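Local coordinates for protein SPT6 (PDB 2XP1) that acts as a transcription elongation factor whose noncanonical tandem SH2 domains enable its interaction with RNA polymerase II, at residues G152-D155 with M156-N160. Numbering follows the deposited sequence.
Sequences GVSD and MLTYN
Ser154 and Thr158 both carry their hydroxyls between their own backbone N and carbonyl carbon (chi1 52° and 39°), which sets Ser154 OG 3.0 Å from Met156 O and Thr158 OG1 3.5 Å from Gly152 CA. The tight beta hairpin is defined by its backbone bonds; its strands 146-153 and 157-159 are neighbours in the five-stranded antiparallel sheet of this tandem SH2 fragment, with strand 162-164 next to 157-159. Gly152 and Thr158 form an antiparallel hydrogen-bonded pair: Gly152 N donates to Thr158 O at 2.8 Å, and Thr158 N returns a bond to Gly152 O at 3.1 Å. The same Gly152 oxygen also receives a CA-H...O contact from Leu157 CA, at 3.4 Å. Because Gly152 has no side chain, Thr158 OG1 can lie close over its main chain. Where the strands end, Ser154 N reaches Met156 O at 3.0 Å with an N-H...O angle of 167°, closing the turn through Asp155. Ser154 OG approaches this acceptor too, although its proton has another possible acceptor, so a second bond is not settled. At the end of the turn, Met156 is bent at both chi2 and chi3, and its CG lies 3.8 Å from Asp155 OD1, the two side chains crossing at a slant. Val153 and Leu157, a non-hydrogen-bonded pair, direct their side chains to one face of the sheet, where Val153 CG2 meets Leu157 CD2 at 4.3 Å, a loose apolar contact. On that face helix 80-100 packs against both residues through Asn94, whose ND2 also binds Ser154 O, while Ile98 adds to the cover of Val153. Leu157 further touches Ile167 of helix 167-175 and pairs through its backbone with Phe164, and Met156 packs on Asn161 of the second subunit.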
# COMPACT_ATOMS: atom_id res chain seq x y z
N GLY A 152 -3.96 11.26 3.41
CA GLY A 152 -3.80 10.93 1.98
C GLY A 152 -5.08 10.36 1.41
O GLY A 152 -5.80 9.63 2.08
N VAL A 153 -5.39 10.68 0.17
CA VAL A 153 -6.57 10.09 -0.45
C VAL A 153 -6.20 9.23 -1.68
O VAL A 153 -5.92 9.78 -2.76
CB VAL A 153 -7.62 11.15 -0.89
CG1 VAL A 153 -8.82 10.49 -1.42
CG2 VAL A 153 -8.01 12.08 0.27
N SER A 154 -6.28 7.92 -1.50
CA SER A 154 -5.98 6.94 -2.52
C SER A 154 -7.21 6.02 -2.53
O SER A 154 -8.34 6.51 -2.52
CB SER A 154 -4.70 6.20 -2.13
OG SER A 154 -4.83 5.70 -0.77
N ASP A 155 -7.04 4.69 -2.52
CA ASP A 155 -8.24 3.85 -2.34
C ASP A 155 -8.64 3.82 -0.88
O ASP A 155 -9.76 3.43 -0.51
CB ASP A 155 -8.07 2.45 -2.91
CG ASP A 155 -7.07 1.62 -2.17
OD1 ASP A 155 -7.40 0.46 -1.85
OD2 ASP A 155 -5.95 2.12 -1.93
N MET A 156 -7.70 4.26 -0.06
CA MET A 156 -7.92 4.31 1.35
C MET A 156 -7.62 5.70 1.78
O MET A 156 -7.16 6.51 1.00
CB MET A 156 -7.01 3.32 2.11
CG MET A 156 -7.12 1.90 1.63
SD MET A 156 -8.65 1.03 2.07
CE MET A 156 -8.44 0.68 3.79
N LEU A 157 -7.91 5.96 3.03
CA LEU A 157 -7.46 7.13 3.72
C LEU A 157 -6.21 6.73 4.47
O LEU A 157 -6.21 5.71 5.19
CB LEU A 157 -8.55 7.60 4.69
CG LEU A 157 -9.83 8.03 3.96
CD1 LEU A 157 -10.95 8.55 4.89
CD2 LEU A 157 -9.44 9.14 3.04
N THR A 158 -5.13 7.51 4.29
CA THR A 158 -3.87 7.20 4.95
C THR A 158 -3.44 8.34 5.84
O THR A 158 -3.54 9.50 5.49
CB THR A 158 -2.80 6.82 3.95
OG1 THR A 158 -2.93 7.67 2.80
CG2 THR A 158 -3.05 5.43 3.50
N TYR A 159 -3.02 7.98 7.04
CA TYR A 159 -2.72 8.93 8.07
C TYR A 159 -1.49 8.39 8.79
O TYR A 159 -1.57 7.43 9.57
CB TYR A 159 -3.93 9.05 9.01
CG TYR A 159 -3.63 9.74 10.32
CD1 TYR A 159 -3.66 11.12 10.43
CD2 TYR A 159 -3.29 9.00 11.46
CE1 TYR A 159 -3.38 11.76 11.63
CE2 TYR A 159 -3.00 9.65 12.68
CZ TYR A 159 -3.06 11.03 12.74
OH TYR A 159 -2.78 11.69 13.92
N ASN A 160 -0.33 8.98 8.51
CA ASN A 160 0.93 8.52 9.10
C ASN A 160 1.17 7.10 8.67
O ASN A 160 1.19 6.76 7.49
CB ASN A 160 0.89 8.56 10.64
CG ASN A 160 1.03 9.95 11.19
OD1 ASN A 160 1.15 10.91 10.44
ND2 ASN A 160 1.04 10.08 12.52